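Local structure of Arf-GAP domain and FG repeat-containing protein 1 (Homo sapiens, 2OLM) at residues R63-S68 and Q74-F79; I91-F96 and Q117-K122; P104-P109 and K113-E118. The protein is required for vesicle docking or fusion during acrosome biogenesis and, in HIV-1 infection, serves as a cofactor of Rev, the part here being its zinc-binding Arf-GAP domain. One frame throughout, in Å; residues are numbered along the deposited sequence.

Contact 1: R63-S68 and Q74-F79. With SO4 (sulfate ion), chain C.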
loop_
_atom_site.group_PDB
_atom_site.type_symbol
_atom_site.label_atom_id
_atom_site.label_comp_id
_atom_site.label_asym_id
_atom_site.label_seq_id
_atom_site.Cartn_x
_atom_site.Cartn_y
_atom_site.Cartn_z
ATOM N N ARG A 63 -11.877 8.701 15.590
ATOM C CA ARG A 63 -10.484 8.324 15.528
ATOM C C ARG A 63 -10.106 8.001 14.114
ATOM O O ARG A 63 -10.464 6.961 13.605
ATOM C CB ARG A 63 -10.266 7.097 16.407
ATOM C CG ARG A 63 -8.829 6.736 16.668
ATOM C CD ARG A 63 -8.097 7.738 17.526
ATOM N NE ARG A 63 -6.788 7.184 17.873
ATOM C CZ ARG A 63 -5.699 7.287 17.135
ATOM N NH1 ARG A 63 -5.652 8.050 16.057
ATOM N NH2 ARG A 63 -4.608 6.665 17.507
ATOM N N VAL A 64 -9.342 8.878 13.478
ATOM C CA VAL A 64 -8.926 8.686 12.084
ATOM C C VAL A 64 -7.442 8.358 12.011
ATOM O O VAL A 64 -6.638 8.952 12.730
ATOM C CB VAL A 64 -9.262 9.895 11.221
ATOM C CG1 VAL A 64 -10.804 10.133 11.157
ATOM C CG2 VAL A 64 -8.526 11.162 11.726
ATOM N N LYS A 65 -7.099 7.429 11.124
ATOM C CA LYS A 65 -5.753 6.963 10.936
ATOM C C LYS A 65 -5.439 6.928 9.450
ATOM O O LYS A 65 -6.257 6.540 8.602
ATOM C CB LYS A 65 -5.586 5.579 11.511
ATOM C CG LYS A 65 -5.829 5.529 13.016
ATOM C CD LYS A 65 -5.396 4.192 13.626
ATOM C CE LYS A 65 -5.554 4.194 15.101
ATOM N NZ LYS A 65 -4.791 3.043 15.723
ATOM N N SER A 66 -4.224 7.350 9.107
ATOM C CA SER A 66 -3.784 7.458 7.706
ATOM C C SER A 66 -3.720 6.092 7.046
ATOM O O SER A 66 -3.140 5.182 7.588
ATOM C CB SER A 66 -2.416 8.086 7.688
ATOM O OG SER A 66 -1.818 7.930 6.397
ATOM N N ILE A 67 -4.332 5.987 5.867
ATOM C CA ILE A 67 -4.265 4.732 5.114
ATOM C C ILE A 67 -2.836 4.329 4.776
ATOM O O ILE A 67 -2.454 3.166 4.952
ATOM C CB ILE A 67 -5.144 4.798 3.851
ATOM C CG1 ILE A 67 -6.634 4.895 4.252
ATOM C CG2 ILE A 67 -4.889 3.597 2.929
ATOM C CD1 ILE A 67 -7.565 5.100 3.124
ATOM N N SER A 68 -2.055 5.302 4.350
ATOM C CA SER A 68 -0.692 5.005 3.850
ATOM C C SER A 68 0.377 4.987 4.931
ATOM O O SER A 68 1.428 4.365 4.735
ATOM C CB SER A 68 -0.309 6.015 2.800
ATOM O OG SER A 68 -0.241 7.282 3.363
ATOM N N GLN A 74 -3.753 -6.450 13.288
ATOM C CA GLN A 74 -4.670 -7.456 12.819
ATOM C C GLN A 74 -6.094 -7.177 13.263
ATOM O O GLN A 74 -7.037 -7.305 12.477
ATOM C CB GLN A 74 -4.197 -8.829 13.322
ATOM C CG GLN A 74 -5.000 -9.995 12.800
ATOM C CD GLN A 74 -4.704 -10.371 11.342
ATOM O OE1 GLN A 74 -3.565 -10.207 10.848
ATOM N NE2 GLN A 74 -5.723 -10.892 10.649
ATOM N N GLN A 75 -6.236 -6.766 14.538
ATOM C CA GLN A 75 -7.566 -6.419 15.094
ATOM C C GLN A 75 -8.231 -5.288 14.285
ATOM O O GLN A 75 -9.410 -5.338 13.921
ATOM C CB GLN A 75 -7.413 -6.007 16.567
ATOM C CG GLN A 75 -7.248 -7.152 17.542
ATOM C CD GLN A 75 -6.880 -6.627 18.918
ATOM O OE1 GLN A 75 -7.700 -6.685 19.850
ATOM N NE2 GLN A 75 -5.679 -6.080 19.052
ATOM N N GLU A 76 -7.475 -4.261 13.988
ATOM C CA GLU A 76 -8.037 -3.173 13.219
ATOM C C GLU A 76 -8.442 -3.583 11.802
ATOM O O GLU A 76 -9.528 -3.233 11.316
ATOM C CB GLU A 76 -7.062 -2.015 13.183
ATOM C CG GLU A 76 -6.901 -1.327 14.513
ATOM C CD GLU A 76 -5.816 -0.323 14.550
ATOM O OE1 GLU A 76 -4.751 -0.528 13.934
ATOM O OE2 GLU A 76 -6.000 0.702 15.220
ATOM N N ILE A 77 -7.561 -4.318 11.112
ATOM C CA ILE A 77 -7.851 -4.796 9.768
ATOM C C ILE A 77 -9.122 -5.656 9.754
ATOM O O ILE A 77 -9.998 -5.472 8.931
ATOM C CB ILE A 77 -6.653 -5.568 9.202
ATOM C CG1 ILE A 77 -5.469 -4.611 8.992
ATOM C CG2 ILE A 77 -7.076 -6.350 7.933
ATOM C CD1 ILE A 77 -5.660 -3.556 7.893
ATOM N N GLU A 78 -9.253 -6.548 10.727
ATOM C CA GLU A 78 -10.451 -7.390 10.784
ATOM C C GLU A 78 -11.720 -6.605 11.088
ATOM O O GLU A 78 -12.775 -6.888 10.524
ATOM C CB GLU A 78 -10.280 -8.515 11.777
ATOM C CG GLU A 78 -9.202 -9.516 11.318
ATOM C CD GLU A 78 -9.004 -10.685 12.208
ATOM O OE1 GLU A 78 -9.631 -10.762 13.274
ATOM O OE2 GLU A 78 -8.194 -11.540 11.837
ATOM N N PHE A 79 -11.614 -5.592 11.938
ATOM C CA PHE A 79 -12.753 -4.717 12.157
ATOM C C PHE A 79 -13.193 -4.055 10.862
ATOM O O PHE A 79 -14.356 -3.971 10.528
ATOM C CB PHE A 79 -12.392 -3.660 13.222
ATOM C CG PHE A 79 -13.505 -2.700 13.507
ATOM C CD1 PHE A 79 -14.566 -3.116 14.302
ATOM C CD2 PHE A 79 -13.545 -1.432 12.944
ATOM C CE1 PHE A 79 -15.621 -2.273 14.589
ATOM C CE2 PHE A 79 -14.640 -0.584 13.231
ATOM C CZ PHE A 79 -15.670 -1.046 14.049
HETATM S S SO4 C . -2.135 7.456 14.704
HETATM O O1 SO4 C . -2.302 6.539 15.835
HETATM O O2 SO4 C . -2.258 6.745 13.469
HETATM O O3 SO4 C . -0.784 8.046 14.848
HETATM O O4 SO4 C . -3.148 8.554 14.763
HETATM O O HOH W 1 -2.607 1.044 14.547
#
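The carboxylate of E76 is met by the ammonium group of K65 at OE2, on the syn side that faces the other oxygen. The second flat group, the guanidinium of R63, lies beyond K65: CE of that lysine sits 3.5 Å above one of its faces, displaced toward the rim, while a sulfate ion faces its edge, with the sulfur in the plane. Two nearly straight hydrogen bonds grip the sulfate, NH1 of R63 to O4 and NH2 of R63 to O1, both 2.9 Å long.

K65 stands on strand 64-66, an outer strand of the three-stranded sheet, paired through its backbone with V39. Beyond CG its chain is extended and runs toward helix 74-82, where it crosses the E76 side chain at about a right angle. The salt bridge that results, NZ of K65 to OE2 of E76 at 2.7 Å, ties the edge strand of the Arf-GAP domain to helix 74-82 at the surface, across the loop between them. A water bridges the same two groups, accepting from NZ of K65 at 3.2 Å and donating to OE1 of E76 at 2.7 Å. OE1 also accepts from the backbone N of T73, just before the helix.

Within helix 74-82, NE2 of Q74 reaches one turn along to OE2 of E78, 2.8 Å away, nearly in its own amide plane.

The contact thus rests on charge rather than on apolar packing. Both carboxylate oxygens of E76 have partners, which fixes the rotation of the group. The sulfate, probably from the crystallisation liquor, marks R63 as a site that can take an anion; its charge and that of E76 would both be expected to favour a protonated K65.

Contact 2: I91-F96 and Q117-K122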
loop_
_atom_site.group_PDB
_atom_site.type_symbol
_atom_site.label_atom_id
_atom_site.label_comp_id
_atom_site.label_asym_id
_atom_site.label_seq_id
_atom_site.Cartn_x
_atom_site.Cartn_y
_atom_site.Cartn_z
ATOM N N ILE A 91 -26.150 1.471 8.043
ATOM C CA ILE A 91 -26.361 1.881 9.439
ATOM C C ILE A 91 -26.575 3.394 9.503
ATOM O O ILE A 91 -27.686 3.879 9.715
ATOM C CB ILE A 91 -25.155 1.443 10.330
ATOM C CG1 ILE A 91 -25.065 -0.085 10.327
ATOM C CG2 ILE A 91 -25.286 2.028 11.752
ATOM C CD1 ILE A 91 -23.692 -0.626 10.816
ATOM N N TRP A 92 -25.515 4.133 9.256
ATOM C CA TRP A 92 -25.515 5.577 9.478
ATOM C C TRP A 92 -26.324 6.375 8.436
ATOM O O TRP A 92 -26.741 7.509 8.695
ATOM C CB TRP A 92 -24.049 6.088 9.541
ATOM C CG TRP A 92 -23.285 5.394 10.590
ATOM C CD1 TRP A 92 -22.379 4.384 10.409
ATOM C CD2 TRP A 92 -23.394 5.590 12.005
ATOM N NE1 TRP A 92 -21.928 3.924 11.632
ATOM C CE2 TRP A 92 -22.533 4.661 12.617
ATOM C CE3 TRP A 92 -24.131 6.471 12.808
ATOM C CZ2 TRP A 92 -22.415 4.562 14.021
ATOM C CZ3 TRP A 92 -23.984 6.412 14.183
ATOM C CH2 TRP A 92 -23.136 5.444 14.774
ATOM N N LEU A 93 -26.495 5.775 7.255
ATOM C CA LEU A 93 -27.255 6.374 6.185
ATOM C C LEU A 93 -28.393 5.417 5.773
ATOM O O LEU A 93 -28.894 5.510 4.644
ATOM C CB LEU A 93 -26.371 6.678 4.956
ATOM C CG LEU A 93 -25.248 7.663 5.198
ATOM C CD1 LEU A 93 -24.331 7.689 3.989
ATOM C CD2 LEU A 93 -25.789 9.047 5.557
ATOM N N GLY A 94 -28.844 4.544 6.664
ATOM C CA GLY A 94 -29.876 3.565 6.285
ATOM C C GLY A 94 -31.167 4.201 5.858
ATOM O O GLY A 94 -31.909 3.610 5.039
ATOM N N LEU A 95 -31.476 5.391 6.350
ATOM C CA LEU A 95 -32.730 6.132 5.991
ATOM C C LEU A 95 -32.490 7.281 5.017
ATOM O O LEU A 95 -33.428 7.974 4.631
ATOM C CB LEU A 95 -33.456 6.628 7.270
ATOM C CG LEU A 95 -33.692 5.561 8.313
ATOM C CD1 LEU A 95 -34.400 6.171 9.547
ATOM C CD2 LEU A 95 -34.479 4.356 7.729
ATOM N N PHE A 96 -31.240 7.524 4.662
ATOM C CA PHE A 96 -30.830 8.637 3.778
ATOM C C PHE A 96 -31.172 8.329 2.327
ATOM O O PHE A 96 -30.934 7.235 1.854
ATOM C CB PHE A 96 -29.318 8.842 3.964
ATOM C CG PHE A 96 -28.727 10.049 3.314
ATOM C CD1 PHE A 96 -28.507 11.212 4.017
ATOM C CD2 PHE A 96 -28.327 10.005 1.994
ATOM C CE1 PHE A 96 -27.897 12.346 3.393
ATOM C CE2 PHE A 96 -27.763 11.097 1.383
ATOM C CZ PHE A 96 -27.532 12.258 2.075
ATOM N N GLN A 117 -22.698 15.808 13.060
ATOM C CA GLN A 117 -23.486 15.665 14.295
ATOM C C GLN A 117 -24.832 15.000 14.050
ATOM O O GLN A 117 -25.240 14.122 14.805
ATOM C CB GLN A 117 -23.656 16.984 15.025
ATOM C CG GLN A 117 -22.367 17.484 15.622
ATOM C CD GLN A 117 -22.501 18.797 16.359
ATOM O OE1 GLN A 117 -21.610 19.143 17.135
ATOM N NE2 GLN A 117 -23.580 19.534 16.126
ATOM N N GLU A 118 -25.524 15.447 12.997
ATOM C CA GLU A 118 -26.816 14.828 12.680
ATOM C C GLU A 118 -26.643 13.383 12.305
ATOM O O GLU A 118 -27.451 12.549 12.685
ATOM C CB GLU A 118 -27.544 15.626 11.601
ATOM C CG GLU A 118 -28.164 16.887 12.188
ATOM C CD GLU A 118 -29.155 17.546 11.295
ATOM O OE1 GLU A 118 -29.182 17.221 10.080
ATOM O OE2 GLU A 118 -29.854 18.436 11.829
ATOM N N LYS A 119 -25.551 13.065 11.625
ATOM C CA LYS A 119 -25.323 11.705 11.116
ATOM C C LYS A 119 -25.004 10.730 12.257
ATOM O O LYS A 119 -25.576 9.642 12.351
ATOM C CB LYS A 119 -24.202 11.698 10.064
ATOM C CG LYS A 119 -23.940 10.402 9.389
ATOM C CD LYS A 119 -22.985 10.593 8.205
ATOM C CE LYS A 119 -22.639 9.295 7.526
ATOM N NZ LYS A 119 -21.725 9.464 6.306
ATOM N N TYR A 120 -24.039 11.121 13.089
ATOM C CA TYR A 120 -23.444 10.207 14.058
ATOM C C TYR A 120 -23.957 10.370 15.472
ATOM O O TYR A 120 -24.029 9.388 16.190
ATOM C CB TYR A 120 -21.895 10.317 14.057
ATOM C CG TYR A 120 -21.283 9.880 12.747
ATOM C CD1 TYR A 120 -21.282 8.550 12.352
ATOM C CD2 TYR A 120 -20.742 10.802 11.886
ATOM C CE1 TYR A 120 -20.746 8.165 11.124
ATOM C CE2 TYR A 120 -20.204 10.430 10.679
ATOM C CZ TYR A 120 -20.216 9.103 10.298
ATOM O OH TYR A 120 -19.701 8.655 9.100
ATOM N N GLU A 121 -24.274 11.601 15.872
ATOM C CA GLU A 121 -24.679 11.880 17.264
ATOM C C GLU A 121 -26.195 11.841 17.412
ATOM O O GLU A 121 -26.745 11.067 18.222
ATOM C CB GLU A 121 -24.099 13.209 17.754
ATOM C CG GLU A 121 -22.576 13.304 17.657
ATOM C CD GLU A 121 -21.984 14.567 18.222
ATOM O OE1 GLU A 121 -22.740 15.457 18.642
ATOM O OE2 GLU A 121 -20.746 14.644 18.247
ATOM N N LYS A 122 -26.873 12.645 16.593
ATOM C CA LYS A 122 -28.333 12.690 16.635
ATOM C C LYS A 122 -28.975 11.534 15.859
ATOM O O LYS A 122 -30.150 11.258 16.069
ATOM C CB LYS A 122 -28.823 14.016 16.119
ATOM C CG LYS A 122 -28.282 15.206 16.938
ATOM C CD LYS A 122 -28.695 16.510 16.380
ATOM C CE LYS A 122 -28.104 17.666 17.162
ATOM N NZ LYS A 122 -28.062 18.897 16.321
#
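W92 closes helix 84-92 and reaches across to the last turns of helix 109-121. Its CB lies 4.0 Å from CE of K119. At CG the partner changes to CE1 of Y120. CD2 comes to 3.7 Å from CD1 of Y120, an atom that lies over one face of the indole, toward the rim. CE3 meets two groups: CD1 of Y120 at 3.6 Å over the face, and O of K119 at 3.5 Å near the ring plane, at the edge. Last comes CZ3, against O and CA of Y120. The six-membered ring of W92 and the ring of Y120 are inclined at 55°. I91 CG2 backs the opposite face of the indole.

In the Arf-GAP domain this joins the C-terminal ends of two helices. Near its C-terminal end helix 109-121 widens to a pi-type turn, where O of Q117 accepts from both E121 N and K122 N; O of K119, buried here, has no polar partner in the model.

K119, its CG turned opposite the backbone N (chi1 -175°), is extended and slants across L93, whose CD2 lies 3.7 Å from CE of K119. NZ of K119 forms a salt bridge, and OH of Y120 a hydrogen bond, with OD1 of D30, which in sequence lies between the zinc ligands C28 and C31.

Contact 3: P104-P109 and K113-E118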
loop_
_atom_site.group_PDB
_atom_site.type_symbol
_atom_site.label_atom_id
_atom_site.label_comp_id
_atom_site.label_asym_id
_atom_site.label_seq_id
_atom_site.Cartn_x
_atom_site.Cartn_y
_atom_site.Cartn_z
ATOM N N PRO A 104 -24.627 19.139 3.470
ATOM C CA PRO A 104 -24.043 20.472 3.554
ATOM C C PRO A 104 -23.268 20.834 2.290
ATOM O O PRO A 104 -22.958 19.979 1.466
ATOM C CB PRO A 104 -23.056 20.325 4.718
ATOM C CG PRO A 104 -22.611 18.931 4.606
ATOM C CD PRO A 104 -23.797 18.132 4.146
ATOM N N ASP A 105 -22.941 22.119 2.190
ATOM C CA ASP A 105 -21.882 22.573 1.334
ATOM C C ASP A 105 -20.618 22.111 2.038
ATOM O O ASP A 105 -20.277 22.634 3.133
ATOM C CB ASP A 105 -21.913 24.106 1.207
ATOM C CG ASP A 105 -20.727 24.673 0.425
ATOM O OD1 ASP A 105 -19.875 23.923 -0.102
ATOM O OD2 ASP A 105 -20.652 25.919 0.342
ATOM N N PHE A 106 -19.948 21.151 1.433
ATOM C CA PHE A 106 -18.746 20.601 2.040
ATOM C C PHE A 106 -17.542 21.565 2.046
ATOM O O PHE A 106 -16.527 21.279 2.682
ATOM C CB PHE A 106 -18.416 19.254 1.426
ATOM C CG PHE A 106 -19.339 18.132 1.918
ATOM C CD1 PHE A 106 -19.107 17.522 3.155
ATOM C CD2 PHE A 106 -20.444 17.719 1.161
ATOM C CE1 PHE A 106 -19.954 16.511 3.625
ATOM C CE2 PHE A 106 -21.295 16.691 1.632
ATOM C CZ PHE A 106 -21.039 16.111 2.875
ATOM N N ARG A 107 -17.656 22.710 1.376
ATOM C CA ARG A 107 -16.572 23.701 1.433
ATOM C C ARG A 107 -16.639 24.484 2.732
ATOM O O ARG A 107 -15.678 25.191 3.079
ATOM C CB ARG A 107 -16.623 24.643 0.211
ATOM N N ASP A 108 -17.762 24.353 3.453
ATOM C CA ASP A 108 -18.008 25.043 4.717
ATOM C C ASP A 108 -17.814 24.099 5.934
ATOM O O ASP A 108 -18.622 23.202 6.157
ATOM C CB ASP A 108 -19.435 25.608 4.713
ATOM C CG ASP A 108 -19.711 26.539 5.886
ATOM O OD1 ASP A 108 -18.911 26.562 6.847
ATOM O OD2 ASP A 108 -20.741 27.242 5.850
ATOM N N PRO A 109 -16.731 24.284 6.707
ATOM C CA PRO A 109 -16.543 23.510 7.965
ATOM C C PRO A 109 -17.654 23.553 9.036
ATOM O O PRO A 109 -17.913 22.525 9.687
ATOM C CB PRO A 109 -15.219 24.073 8.511
ATOM C CG PRO A 109 -14.478 24.505 7.274
ATOM C CD PRO A 109 -15.563 25.142 6.435
ATOM N N LYS A 113 -19.629 20.147 10.119
ATOM C CA LYS A 113 -19.791 19.755 11.532
ATOM C C LYS A 113 -21.228 19.413 11.904
ATOM O O LYS A 113 -21.480 18.344 12.511
ATOM C CB LYS A 113 -19.254 20.831 12.490
ATOM C CG LYS A 113 -19.389 20.413 13.979
ATOM C CD LYS A 113 -18.613 21.328 14.903
ATOM C CE LYS A 113 -18.591 20.750 16.309
ATOM N NZ LYS A 113 -19.829 21.067 17.021
ATOM N N GLU A 114 -22.165 20.309 11.592
ATOM C CA GLU A 114 -23.566 20.150 11.949
ATOM C C GLU A 114 -24.106 18.875 11.291
ATOM O O GLU A 114 -24.856 18.127 11.908
ATOM C CB GLU A 114 -24.396 21.370 11.479
ATOM N N PHE A 115 -23.697 18.643 10.046
ATOM C CA PHE A 115 -24.104 17.435 9.300
ATOM C C PHE A 115 -23.580 16.153 9.946
ATOM O O PHE A 115 -24.327 15.204 10.165
ATOM C CB PHE A 115 -23.649 17.526 7.865
ATOM C CG PHE A 115 -23.826 16.225 7.091
ATOM C CD1 PHE A 115 -25.088 15.771 6.727
ATOM C CD2 PHE A 115 -22.741 15.472 6.722
ATOM C CE1 PHE A 115 -25.234 14.600 6.015
ATOM C CE2 PHE A 115 -22.899 14.280 6.028
ATOM C CZ PHE A 115 -24.163 13.856 5.673
ATOM N N LEU A 116 -22.305 16.132 10.302
ATOM C CA LEU A 116 -21.711 14.981 10.960
ATOM C C LEU A 116 -22.352 14.743 12.343
ATOM O O LEU A 116 -22.555 13.600 12.751
ATOM C CB LEU A 116 -20.201 15.134 11.074
ATOM C CG LEU A 116 -19.440 15.224 9.782
ATOM C CD1 LEU A 116 -17.955 15.561 10.104
ATOM C CD2 LEU A 116 -19.526 14.001 8.989
ATOM N N GLN A 117 -22.698 15.808 13.060
ATOM C CA GLN A 117 -23.486 15.665 14.295
ATOM C C GLN A 117 -24.832 15.000 14.050
ATOM O O GLN A 117 -25.240 14.122 14.805
ATOM C CB GLN A 117 -23.656 16.984 15.025
ATOM C CG GLN A 117 -22.367 17.484 15.622
ATOM C CD GLN A 117 -22.501 18.797 16.359
ATOM O OE1 GLN A 117 -21.610 19.143 17.135
ATOM N NE2 GLN A 117 -23.580 19.534 16.126
ATOM N N GLU A 118 -25.524 15.447 12.997
ATOM C CA GLU A 118 -26.816 14.828 12.680
ATOM C C GLU A 118 -26.643 13.383 12.305
ATOM O O GLU A 118 -27.451 12.549 12.685
ATOM C CB GLU A 118 -27.544 15.626 11.601
ATOM C CG GLU A 118 -28.164 16.887 12.188
ATOM C CD GLU A 118 -29.155 17.546 11.295
ATOM O OE1 GLU A 118 -29.182 17.221 10.080
ATOM O OE2 GLU A 118 -29.854 18.436 11.829
#
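F115 holds CG opposite its backbone N (chi1 170°), which swings its ring off helix 109-121 toward P104, while F106 turns its own CG opposite the carbonyl carbon (chi1 -75°) and extends its ring to the same spot. P104 packs against both rings. Its CD rests on one face of the F115 ring in a CH-pi contact, 3.5 Å from CG of F115, and its CG touches CB of F115 at 3.7 Å. The same P104 CG lies over a face of the F106 ring, 3.6 Å above the plane and toward the rim. The two phenyl rings meet in an offset edge-to-face pair, planes at 86°, with the edge of F106 leading; CZ of F106 is 4.1 Å from CE2 of F115.

In the Arf-GAP domain the loop before helix 109-121 folds back onto the first two turns of that helix, beside the zinc site. D105 forms an Asx turn, its OD1 accepting from N of R107 at 2.9 Å, inside a type I turn that runs to D108. D108 is the N-cap, its OD1 bound to N of Q110, and P109 begins the helix.

The first helical turn crosses the contact as N of K113 donating to O of P109 at 3.0 Å. Further along, NZ of K113 bonds OE1 of Q117 at 2.6 Å from above its carbonyl plane. F106 also touches C31, a zinc ligand, and F115 meets the ring of W125.

From the N-terminal end, contact 1 comes first and closes a short loop: the five residues 69-73 carry the chain from the edge strand 64-66 to helix 74-82. Helix 84-92 follows, and its end opens contact 2, which closes 20 residues later at the end of helix 109-121. Contact 3 opens within that span, at the loop 104-109, and ends on the same part of helix 109-121, overlapping contact 2 at Q117 and E118. The centres of these two contacts are about 13 Å apart. Contact 1 lies on the opposite side of the chain's centre, about 22 Å and 24 Å from the centres of contacts 2 and 3.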